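Glucokinase (Enterococcus faecalis, PDB 2QM1) probably catalyses the ATP-dependent phosphorylation of glucose to glucose 6-phosphate, as a zinc- and magnesium-binding member of the ROK family. Local coordinates at residues K65-I71 against L108-F112; F229-E233 against A275-L279; T24-V28 against R126-A130; P111-D115 against L318-F322. One frame throughout, in Å; residues are numbered along the deposited sequence. Where two conformers were deposited one is given.

Interaction 1. Residues K65-I71 against L108-F112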
loop_
_atom_site.group_PDB
_atom_site.type_symbol
_atom_site.label_atom_id
_atom_site.label_comp_id
_atom_site.label_asym_id
_atom_site.label_seq_id
_atom_site.Cartn_x
_atom_site.Cartn_y
_atom_site.Cartn_z
ATOM N N LYS B 65 -7.571 14.259 37.277
ATOM C CA LYS B 65 -8.066 13.336 36.233
ATOM C C LYS B 65 -8.596 14.038 34.980
ATOM O O LYS B 65 -8.561 13.486 33.878
ATOM C CB LYS B 65 -9.186 12.484 36.826
ATOM C CG LYS B 65 -9.893 11.584 35.848
ATOM C CD LYS B 65 -10.542 10.424 36.591
ATOM C CE LYS B 65 -11.153 9.462 35.623
ATOM N NZ LYS B 65 -12.443 9.976 35.074
ATOM N N GLU B 66 -9.100 15.248 35.167
ATOM C CA GLU B 66 -9.736 15.994 34.097
ATOM C C GLU B 66 -8.741 16.775 33.254
ATOM O O GLU B 66 -9.118 17.332 32.241
ATOM C CB GLU B 66 -10.759 16.951 34.679
ATOM C CG GLU B 66 -10.169 18.103 35.494
ATOM C CD GLU B 66 -9.982 17.820 36.981
ATOM O OE1 GLU B 66 -9.736 18.807 37.706
ATOM O OE2 GLU B 66 -10.073 16.652 37.438
ATOM N N ASP B 67 -7.484 16.844 33.685
ATOM C CA ASP B 67 -6.411 17.302 32.792
ATOM C C ASP B 67 -6.184 16.357 31.617
ATOM O O ASP B 67 -5.616 16.773 30.615
ATOM C CB ASP B 67 -5.066 17.419 33.505
ATOM C CG ASP B 67 -4.916 18.690 34.327
ATOM O OD1 ASP B 67 -5.895 19.472 34.513
ATOM O OD2 ASP B 67 -3.777 18.863 34.832
ATOM N N PHE B 68 -6.554 15.083 31.757
ATOM C CA PHE B 68 -6.246 14.074 30.729
ATOM C C PHE B 68 -7.249 14.151 29.590
ATOM O O PHE B 68 -8.461 14.002 29.829
ATOM C CB PHE B 68 -6.223 12.637 31.296
ATOM C CG PHE B 68 -5.060 12.369 32.235
ATOM C CD1 PHE B 68 -5.280 12.215 33.580
ATOM C CD2 PHE B 68 -3.755 12.298 31.763
ATOM C CE1 PHE B 68 -4.227 11.999 34.442
ATOM C CE2 PHE B 68 -2.707 12.061 32.628
ATOM C CZ PHE B 68 -2.944 11.903 33.958
ATOM N N VAL B 69 -6.749 14.406 28.370
ATOM C CA VAL B 69 -7.623 14.543 27.179
ATOM C C VAL B 69 -8.033 13.142 26.715
ATOM O O VAL B 69 -9.200 12.873 26.332
ATOM C CB VAL B 69 -6.907 15.342 26.048
ATOM C CG1 VAL B 69 -7.642 15.195 24.692
ATOM C CG2 VAL B 69 -6.710 16.805 26.463
ATOM N N GLY B 70 -7.072 12.239 26.790
ATOM C CA GLY B 70 -7.367 10.806 26.724
ATOM C C GLY B 70 -6.164 9.882 26.782
ATOM O O GLY B 70 -5.035 10.310 27.041
ATOM N N ILE B 71 -6.402 8.614 26.472
ATOM C CA ILE B 71 -5.346 7.549 26.530
ATOM C C ILE B 71 -5.278 6.886 25.168
ATOM O O ILE B 71 -6.312 6.446 24.629
ATOM C CB ILE B 71 -5.721 6.445 27.576
ATOM C CG1 ILE B 71 -5.756 7.008 28.983
ATOM C CG2 ILE B 71 -4.725 5.291 27.610
ATOM C CD1 ILE B 71 -6.704 6.230 29.917
ATOM N N LEU B 108 -11.478 3.405 33.812
ATOM C CA LEU B 108 -10.681 4.615 34.001
ATOM C C LEU B 108 -11.514 5.895 33.868
ATOM O O LEU B 108 -11.191 6.899 34.493
ATOM C CB LEU B 108 -9.469 4.601 33.058
ATOM C CG LEU B 108 -8.065 4.365 33.635
ATOM C CD1 LEU B 108 -8.022 3.789 35.098
ATOM C CD2 LEU B 108 -7.044 3.644 32.686
ATOM N N GLY B 109 -12.594 5.871 33.093
ATOM C CA GLY B 109 -13.435 7.080 32.970
ATOM C C GLY B 109 -12.762 8.206 32.180
ATOM O O GLY B 109 -13.105 9.407 32.327
ATOM N N ILE B 110 -11.812 7.822 31.349
ATOM C CA ILE B 110 -11.194 8.762 30.432
ATOM C C ILE B 110 -11.104 8.109 29.045
ATOM O O ILE B 110 -10.792 6.925 28.937
ATOM C CB ILE B 110 -9.833 9.306 30.965
ATOM C CG1 ILE B 110 -8.659 8.896 30.097
ATOM C CG2 ILE B 110 -9.613 8.997 32.434
ATOM C CD1 ILE B 110 -8.175 10.015 29.321
ATOM N N PRO B 111 -11.380 8.886 27.981
ATOM C CA PRO B 111 -11.537 8.306 26.632
ATOM C C PRO B 111 -10.277 7.553 26.169
ATOM O O PRO B 111 -9.153 7.975 26.465
ATOM C CB PRO B 111 -11.859 9.522 25.735
ATOM C CG PRO B 111 -11.377 10.668 26.481
ATOM C CD PRO B 111 -11.500 10.354 27.954
ATOM N N PHE B 112 -10.488 6.450 25.454
ATOM C CA PHE B 112 -9.441 5.474 25.140
ATOM C C PHE B 112 -9.467 5.122 23.655
ATOM O O PHE B 112 -10.545 4.956 23.087
ATOM C CB PHE B 112 -9.650 4.206 26.018
ATOM C CG PHE B 112 -8.673 3.112 25.748
ATOM C CD1 PHE B 112 -8.974 2.113 24.844
ATOM C CD2 PHE B 112 -7.416 3.135 26.334
ATOM C CE1 PHE B 112 -8.069 1.114 24.584
ATOM C CE2 PHE B 112 -6.502 2.121 26.085
ATOM C CZ PHE B 112 -6.840 1.113 25.207
#

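Interaction 2. Residues F229-E233 against A275-L279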
loop_
_atom_site.group_PDB
_atom_site.type_symbol
_atom_site.label_atom_id
_atom_site.label_comp_id
_atom_site.label_asym_id
_atom_site.label_seq_id
_atom_site.Cartn_x
_atom_site.Cartn_y
_atom_site.Cartn_z
ATOM N N PHE B 229 26.361 -5.876 11.518
ATOM C CA PHE B 229 26.623 -4.619 10.827
ATOM C C PHE B 229 27.965 -3.988 11.249
ATOM O O PHE B 229 28.723 -3.526 10.394
ATOM C CB PHE B 229 25.410 -3.659 10.942
ATOM C CG PHE B 229 24.287 -3.993 9.979
ATOM C CD1 PHE B 229 24.134 -3.279 8.790
ATOM C CD2 PHE B 229 23.397 -5.048 10.245
ATOM C CE1 PHE B 229 23.140 -3.605 7.887
ATOM C CE2 PHE B 229 22.399 -5.392 9.342
ATOM C CZ PHE B 229 22.264 -4.670 8.158
ATOM N N GLU B 230 28.286 -4.021 12.541
ATOM C CA GLU B 230 29.562 -3.484 13.023
ATOM C C GLU B 230 30.798 -4.214 12.418
ATOM O O GLU B 230 31.793 -3.563 12.071
ATOM C CB GLU B 230 29.606 -3.459 14.564
ATOM C CG GLU B 230 30.742 -2.602 15.156
ATOM C CD GLU B 230 30.864 -2.669 16.700
ATOM O OE1 GLU B 230 30.582 -1.656 17.375
ATOM O OE2 GLU B 230 31.264 -3.722 17.256
ATOM N N PHE B 231 30.729 -5.543 12.287
ATOM C CA PHE B 231 31.779 -6.301 11.582
ATOM C C PHE B 231 31.860 -5.842 10.145
ATOM O O PHE B 231 32.946 -5.698 9.616
ATOM C CB PHE B 231 31.537 -7.801 11.620
ATOM C CG PHE B 231 31.958 -8.454 12.899
ATOM C CD1 PHE B 231 31.007 -9.017 13.753
ATOM C CD2 PHE B 231 33.304 -8.497 13.269
ATOM C CE1 PHE B 231 31.395 -9.638 14.963
ATOM C CE2 PHE B 231 33.705 -9.112 14.475
ATOM C CZ PHE B 231 32.747 -9.683 15.318
ATOM N N ALA B 232 30.702 -5.586 9.532
ATOM C CA ALA B 232 30.663 -5.140 8.148
ATOM C C ALA B 232 31.343 -3.781 8.008
ATOM O O ALA B 232 32.265 -3.636 7.217
ATOM C CB ALA B 232 29.243 -5.103 7.612
ATOM N N GLU B 233 30.905 -2.806 8.798
ATOM C CA GLU B 233 31.461 -1.457 8.720
ATOM C C GLU B 233 32.984 -1.521 8.880
ATOM O O GLU B 233 33.734 -0.940 8.087
ATOM C CB GLU B 233 30.809 -0.562 9.784
ATOM C CG GLU B 233 31.092 0.931 9.664
ATOM C CD GLU B 233 30.027 1.802 10.380
ATOM O OE1 GLU B 233 29.248 1.264 11.235
ATOM O OE2 GLU B 233 29.974 3.044 10.094
ATOM N N ALA B 275 22.305 0.479 13.999
ATOM C CA ALA B 275 23.404 0.250 13.072
ATOM C C ALA B 275 23.647 1.507 12.249
ATOM O O ALA B 275 24.759 1.752 11.781
ATOM C CB ALA B 275 23.073 -0.943 12.173
ATOM N N GLY B 276 22.590 2.303 12.061
ATOM C CA GLY B 276 22.787 3.654 11.587
ATOM C C GLY B 276 23.013 3.752 10.097
ATOM O O GLY B 276 22.432 2.986 9.306
ATOM N N GLU B 277 23.874 4.681 9.721
ATOM C CA GLU B 277 24.011 5.075 8.338
ATOM C C GLU B 277 24.452 3.928 7.419
ATOM O O GLU B 277 24.090 3.899 6.253
ATOM C CB GLU B 277 24.925 6.308 8.221
ATOM C CG GLU B 277 25.266 6.786 6.760
ATOM C CD GLU B 277 24.027 7.166 5.906
ATOM O OE1 GLU B 277 22.928 7.422 6.469
ATOM O OE2 GLU B 277 24.156 7.216 4.654
ATOM N N PHE B 278 25.219 2.990 7.951
ATOM C CA PHE B 278 25.768 1.903 7.155
ATOM C C PHE B 278 24.644 0.985 6.662
ATOM O O PHE B 278 24.650 0.542 5.520
ATOM C CB PHE B 278 26.790 1.134 7.993
ATOM C CG PHE B 278 27.526 0.079 7.235
ATOM C CD1 PHE B 278 27.031 -1.228 7.186
ATOM C CD2 PHE B 278 28.715 0.384 6.584
ATOM C CE1 PHE B 278 27.705 -2.212 6.488
ATOM C CE2 PHE B 278 29.408 -0.591 5.876
ATOM C CZ PHE B 278 28.907 -1.891 5.823
ATOM N N LEU B 279 23.677 0.718 7.545
ATOM C CA LEU B 279 22.435 0.046 7.169
ATOM C C LEU B 279 21.523 0.878 6.255
ATOM O O LEU B 279 21.051 0.361 5.274
ATOM C CB LEU B 279 21.647 -0.403 8.404
ATOM C CG LEU B 279 20.179 -0.762 8.136
ATOM C CD1 LEU B 279 20.072 -2.085 7.393
ATOM C CD2 LEU B 279 19.410 -0.835 9.444
HETATM O O HOH W 1 26.865 3.915 10.594
HETATM O O HOH W 2 26.678 -0.366 11.620
#

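Interaction 3. Residues T24-V28 against R126-A130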
loop_
_atom_site.group_PDB
_atom_site.type_symbol
_atom_site.label_atom_id
_atom_site.label_comp_id
_atom_site.label_asym_id
_atom_site.label_seq_id
_atom_site.Cartn_x
_atom_site.Cartn_y
_atom_site.Cartn_z
ATOM N N THR B 24 2.537 16.246 26.930
ATOM C CA THR B 24 1.729 17.432 26.603
ATOM C C THR B 24 0.976 17.130 25.320
ATOM O O THR B 24 1.351 16.193 24.577
ATOM C CB THR B 24 2.588 18.690 26.316
ATOM O OG1 THR B 24 3.356 18.460 25.132
ATOM C CG2 THR B 24 3.539 19.017 27.480
ATOM N N THR B 25 -0.069 17.916 25.043
ATOM C CA THR B 25 -0.826 17.715 23.827
ATOM C C THR B 25 0.009 17.984 22.586
ATOM O O THR B 25 -0.378 17.560 21.533
ATOM C CB THR B 25 -2.147 18.526 23.757
ATOM O OG1 THR B 25 -1.852 19.930 23.780
ATOM C CG2 THR B 25 -3.152 18.136 24.935
ATOM N N ASP B 26 1.132 18.699 22.700
ATOM C CA ASP B 26 2.103 18.815 21.590
ATOM C C ASP B 26 3.066 17.610 21.506
ATOM O O ASP B 26 4.005 17.620 20.710
ATOM C CB ASP B 26 2.921 20.105 21.743
ATOM C CG ASP B 26 3.664 20.504 20.450
ATOM O OD1 ASP B 26 3.085 20.346 19.338
ATOM O OD2 ASP B 26 4.832 20.994 20.559
ATOM N N GLY B 27 2.869 16.597 22.350
ATOM C CA GLY B 27 3.678 15.389 22.318
ATOM C C GLY B 27 5.086 15.481 22.877
ATOM O O GLY B 27 5.947 14.725 22.464
ATOM N N VAL B 28 5.311 16.386 23.828
ATOM C CA VAL B 28 6.507 16.388 24.672
ATOM C C VAL B 28 6.248 15.519 25.904
ATOM O O VAL B 28 5.259 15.714 26.595
ATOM C CB VAL B 28 6.842 17.798 25.181
ATOM C CG1 VAL B 28 8.147 17.835 25.977
ATOM C CG2 VAL B 28 6.815 18.840 24.016
ATOM N N ARG B 126 6.065 9.671 12.460
ATOM C CA ARG B 126 5.502 10.753 11.647
ATOM C C ARG B 126 5.373 12.101 12.407
ATOM O O ARG B 126 5.714 13.152 11.869
ATOM C CB ARG B 126 4.182 10.310 11.041
ATOM C CG ARG B 126 3.502 11.377 10.237
ATOM C CD ARG B 126 2.242 10.820 9.665
ATOM N NE ARG B 126 1.446 11.862 9.057
ATOM C CZ ARG B 126 0.251 12.205 9.523
ATOM N NH1 ARG B 126 -0.292 11.569 10.586
ATOM N NH2 ARG B 126 -0.411 13.161 8.922
ATOM N N TRP B 127 4.876 12.062 13.643
ATOM C CA TRP B 127 4.560 13.263 14.427
ATOM C C TRP B 127 5.762 13.994 14.948
ATOM O O TRP B 127 5.787 15.233 14.885
ATOM C CB TRP B 127 3.698 12.902 15.658
ATOM C CG TRP B 127 3.088 14.088 16.416
ATOM C CD1 TRP B 127 2.896 15.355 15.960
ATOM C CD2 TRP B 127 2.517 14.044 17.740
ATOM N NE1 TRP B 127 2.256 16.117 16.919
ATOM C CE2 TRP B 127 2.013 15.335 18.023
ATOM C CE3 TRP B 127 2.384 13.031 18.708
ATOM C CZ2 TRP B 127 1.404 15.656 19.243
ATOM C CZ3 TRP B 127 1.779 13.349 19.927
ATOM C CH2 TRP B 127 1.301 14.656 20.184
ATOM N N LYS B 128 6.744 13.243 15.473
ATOM C CA LYS B 128 7.898 13.828 16.171
ATOM C C LYS B 128 9.239 13.353 15.641
ATOM O O LYS B 128 10.301 13.877 16.020
ATOM C CB LYS B 128 7.785 13.541 17.676
ATOM C CG LYS B 128 6.616 14.286 18.295
ATOM C CD LYS B 128 6.952 15.785 18.417
ATOM C CE LYS B 128 5.722 16.591 18.836
ATOM N NZ LYS B 128 6.045 18.054 18.836
ATOM N N GLY B 129 9.205 12.363 14.751
ATOM C CA GLY B 129 10.467 11.833 14.229
ATOM C C GLY B 129 10.695 12.071 12.750
ATOM O O GLY B 129 10.314 13.142 12.221
ATOM N N ALA B 130 11.321 11.063 12.110
ATOM C CA ALA B 130 11.784 11.103 10.712
ATOM C C ALA B 130 10.692 11.311 9.647
ATOM O O ALA B 130 10.985 11.772 8.544
ATOM C CB ALA B 130 12.637 9.780 10.367
#

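Interaction 4. Residues P111-D115 against L318-F322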
loop_
_atom_site.group_PDB
_atom_site.type_symbol
_atom_site.label_atom_id
_atom_site.label_comp_id
_atom_site.label_asym_id
_atom_site.label_seq_id
_atom_site.Cartn_x
_atom_site.Cartn_y
_atom_site.Cartn_z
ATOM N N PRO B 111 -11.380 8.886 27.981
ATOM C CA PRO B 111 -11.537 8.306 26.632
ATOM C C PRO B 111 -10.277 7.553 26.169
ATOM O O PRO B 111 -9.153 7.975 26.465
ATOM C CB PRO B 111 -11.859 9.522 25.735
ATOM C CG PRO B 111 -11.377 10.668 26.481
ATOM C CD PRO B 111 -11.500 10.354 27.954
ATOM N N PHE B 112 -10.488 6.450 25.454
ATOM C CA PHE B 112 -9.441 5.474 25.140
ATOM C C PHE B 112 -9.467 5.122 23.655
ATOM O O PHE B 112 -10.545 4.956 23.087
ATOM C CB PHE B 112 -9.650 4.206 26.018
ATOM C CG PHE B 112 -8.673 3.112 25.748
ATOM C CD1 PHE B 112 -8.974 2.113 24.844
ATOM C CD2 PHE B 112 -7.416 3.135 26.334
ATOM C CE1 PHE B 112 -8.069 1.114 24.584
ATOM C CE2 PHE B 112 -6.502 2.121 26.085
ATOM C CZ PHE B 112 -6.840 1.113 25.207
ATOM N N ALA B 113 -8.282 4.989 23.037
ATOM C CA ALA B 113 -8.170 4.533 21.684
ATOM C C ALA B 113 -7.003 3.559 21.619
ATOM O O ALA B 113 -6.066 3.645 22.401
ATOM C CB ALA B 113 -7.948 5.707 20.711
ATOM N N LEU B 114 -7.070 2.586 20.729
ATOM C CA LEU B 114 -5.924 1.702 20.634
ATOM C C LEU B 114 -5.653 1.346 19.209
ATOM O O LEU B 114 -6.514 1.458 18.334
ATOM C CB LEU B 114 -6.099 0.429 21.498
ATOM C CG LEU B 114 -6.902 -0.751 20.932
ATOM C CD1 LEU B 114 -7.059 -1.815 21.977
ATOM C CD2 LEU B 114 -8.257 -0.333 20.373
ATOM N N ASP B 115 -4.436 0.889 18.984
ATOM C CA ASP B 115 -4.022 0.519 17.637
ATOM C C ASP B 115 -2.923 -0.522 17.703
ATOM O O ASP B 115 -2.466 -0.868 18.766
ATOM C CB ASP B 115 -3.678 1.746 16.738
ATOM C CG ASP B 115 -4.008 1.501 15.238
ATOM O OD1 ASP B 115 -3.720 0.383 14.672
ATOM O OD2 ASP B 115 -4.601 2.430 14.642
ATOM N N LEU B 318 -3.053 9.143 19.272
ATOM C CA LEU B 318 -4.420 8.670 19.091
ATOM C C LEU B 318 -5.355 9.373 20.069
ATOM O O LEU B 318 -6.525 9.482 19.818
ATOM C CB LEU B 318 -4.491 7.173 19.390
ATOM C CG LEU B 318 -3.812 6.101 18.549
ATOM C CD1 LEU B 318 -3.899 4.724 19.280
ATOM C CD2 LEU B 318 -4.510 6.072 17.188
ATOM N N ALA B 319 -4.846 9.825 21.205
ATOM C CA ALA B 319 -5.716 10.461 22.192
ATOM C C ALA B 319 -6.216 11.830 21.716
ATOM O O ALA B 319 -7.239 12.329 22.204
ATOM C CB ALA B 319 -5.020 10.580 23.482
ATOM N N LEU B 320 -5.503 12.421 20.748
ATOM C CA LEU B 320 -5.873 13.752 20.266
ATOM C C LEU B 320 -7.229 13.845 19.565
ATOM O O LEU B 320 -7.802 14.953 19.426
ATOM C CB LEU B 320 -4.786 14.300 19.366
ATOM C CG LEU B 320 -3.468 14.657 20.085
ATOM C CD1 LEU B 320 -2.365 14.761 19.032
ATOM C CD2 LEU B 320 -3.589 15.978 20.834
ATOM N N GLN B 321 -7.752 12.703 19.136
ATOM C CA GLN B 321 -9.079 12.683 18.524
ATOM C C GLN B 321 -10.159 13.097 19.491
ATOM O O GLN B 321 -11.249 13.481 19.055
ATOM C CB GLN B 321 -9.402 11.288 17.979
ATOM C CG GLN B 321 -9.239 10.220 19.003
ATOM C CD GLN B 321 -9.602 8.858 18.506
ATOM O OE1 GLN B 321 -8.754 7.971 18.411
ATOM N NE2 GLN B 321 -10.863 8.674 18.198
ATOM N N PHE B 322 -9.851 13.040 20.800
ATOM C CA PHE B 322 -10.797 13.431 21.858
ATOM C C PHE B 322 -10.765 14.871 22.330
ATOM O O PHE B 322 -11.525 15.203 23.213
ATOM C CB PHE B 322 -10.652 12.505 23.074
ATOM C CG PHE B 322 -10.761 11.057 22.717
ATOM C CD1 PHE B 322 -9.682 10.192 22.903
ATOM C CD2 PHE B 322 -11.940 10.566 22.148
ATOM C CE1 PHE B 322 -9.792 8.836 22.551
ATOM C CE2 PHE B 322 -12.050 9.218 21.790
ATOM C CZ PHE B 322 -10.983 8.369 21.981
#

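Interaction 1. Residues K65-I71 against L108-F112
The ring of Phe112 meets Ile71 at its edge. Ile71 CG2 lies near the ring plane, 3.7 Å from Phe112 CD2. Val100, Lys101 and Ile104 of helix 100-108 also pack on this ring. The other flat group, Phe68, behaves differently. Its ring leads away to Ile9 of strand 7-13 and Ile58 of helix 46-60.

The backbones join as neighbouring parallel strands. Ile71 N donates to Pro111 O at 2.8 Å, with an N-H...O angle of 155°. The Ile71 carbonyl also receives a CA-H...O contact, 3.3 Å from Phe112 CA. Ile71 and Phe112 put their side chains on the same face of the sheet. On that face the side chains of Ile71 and Leu108 cross at about a right angle, with Ile71 CD1 3.8 Å from Leu108 CD2. Ile110 packs close by, though its modelled conformer is one of two and its shortest contacts are doubtful.

Lys65 reaches over from the turn before the strand. Its chain runs extended and bends at the end (chi4 -77°). This brings Lys65 NZ to 2.9 Å from Gly109 O, in a weak hydrogen bond. The lysine end is placed with some doubt, because its CE is modelled too close to the Leu108 carbonyl. Gly109 takes a positive phi as helix 100-108 ends.

The contact closes a beta-alpha-beta crossover of the actin-like ATPase fold. Backbone bonding sets the strand pairing, apolar packing fills the inner side, and the lysine adds a weak, less certain polar tie at the surface.

Interaction 2. Residues F229-E233 against A275-L279
Phe278 lays one ring face against the backbone and CB of Glu233. Glu233 CA sits over the rim of that face, 3.6 Å from Phe278 CE2. Glu233 CB makes a CH-pi contact, 4.2 Å from the centroid of the Phe278 ring and 19° off its normal. At the edge, in the ring plane, Phe229 CD1 approaches Phe278 CD1 to 3.9 Å. Ala232 CB adds a contact of 3.5 Å with Phe278 CE1. The Phe278 side chain extends toward helix 225-233 because its CG is anti to the backbone N (chi1 -174°).

This is helix-to-helix packing. The last turn of helix 225-233 meets the first turn of helix 277-289, with Gly276 at the N-cap position. Helix 237-261 supplies Val243, which touches both Phe229 and Ala232.

Deeper in, Phe229 CE1 rests 3.5 Å from Leu279 CD1. Phe229 CB also meets Ala275 CB. Arg282 makes a cation-pi contact with Phe278.

Two waters bridge the polar side. One donates to Glu233 OE1 and to Ala275 O, the latter at 2.9 Å. The other donates to Glu233 OE2 and Ala275 O and accepts from Phe278 N at 3.2 Å.

Interaction 3. Residues T24-V28 against R126-A130
Trp127 extends its indole toward Gly27 with CG anti to the backbone N (chi1 -169°). Lys128, the next residue, takes another course. Its CG lies beside the backbone N, and a bend at chi2 (-74°) turns the chain toward Asp26. The two side chains therefore reach the same turn together.

The far end of the six-membered ring does the touching. Trp127 CH2 is 3.3 Å from Gly27 CA, an oblique approach. Thr25 O comes to the ring edge near its plane, 3.5 Å from Trp127 CZ2. Both are contacts with backbone atoms of the turn, and Gly27 brings no side chain between its backbone and the ring.

The turn links strands 17-24 and 29-36 as a beta hairpin. It is a type I turn followed by a G1-type beta bulge at Gly27, whose phi is positive. Gly27 N donates to Thr24 O at 2.7 Å, and Thr24 N donates to Val28 O at 2.8 Å. The hydroxyl of Thr24 also takes part: Val28 N donates to Thr24 OG1 at 3.1 Å. Asp26 N adds a weak bond to the same oxygen. These bonds fix the turn that receives the tryptophan.

Asp26 and Lys128 cross at about a right angle. Asp26 OD2 and Lys128 NZ form a long salt bridge of 3.6 Å. The exact place of the lysine end is doubtful, because its CE is modelled too close to the Asp26 carbonyl. Ile313 and Ser317 of helix 310-318 also pack on Trp127, and Leu320 does so from the loop beyond that helix.

Interaction 4. Residues P111-D115 against L318-F322
Pro111 places its CB over the centre of the Phe322 ring. This CH-pi contact has Pro111 CB 3.5 Å from the Phe322 ring centroid and 11° off the normal. Gln321 CG covers the opposite face of the Phe322 ring, 3.7 Å above its plane, so the ring is sandwiched between Pro111 and Gln321. The contact sets the segment after helix 310-318, with its 3-10 turn, against strand 112-116, the outermost of the mixed five-stranded sheet within this chain. That sheet belongs to the actin-like ATPase fold.

Further along the strand, Ala113 CB faces Leu318 CB at 4.0 Å. Leu318 lies with CG anti to its carbonyl carbon (chi1 -67°), and its CD1 passes over the strand backbone, 3.8 Å from Leu114 C. The same methyl touches Asp115 CB. Phe112 and Leu114 point their side chains away, toward helix 100-108, so Ala113 and Asp115 serve this face.

Around these groups, Val120 and Leu123 of helix 117-128 pack on Leu318. The carboxylate of Asp115 is gripped at both oxygens, by His158 NE2 and by Asn119 ND2. Asn119 binds the magnesium ion with Asn116 and Gly148, so Asp115 lies just outside the metal's ligands and may help to position Asn119. The 3-10 turn carrying Phe322 is held by Phe322 N donating to Ala319 O at 3.0 Å.

Interactions 1, 3 and 4 gather on one five-stranded sheet and the helices packed on it. Interactions 1 and 4 have centres about 9 Å apart and share Pro111 and Phe112. The first pairs strand 112-116 with strand 68-75; the other packs residues near the C-terminus on the same strand. Interaction 3 is about 15 Å from interaction 4 between centres. Leu320 bridges them by touching both Thr25 and Trp127. Along the chain, interaction 1 is nested inside interaction 3, which interaction 4 crosses. Residues from near both chain ends thus come together on one sheet. Interaction 2 lies on the opposite side of the chain's centre from interaction 1, about 43 Å between centres, among helices.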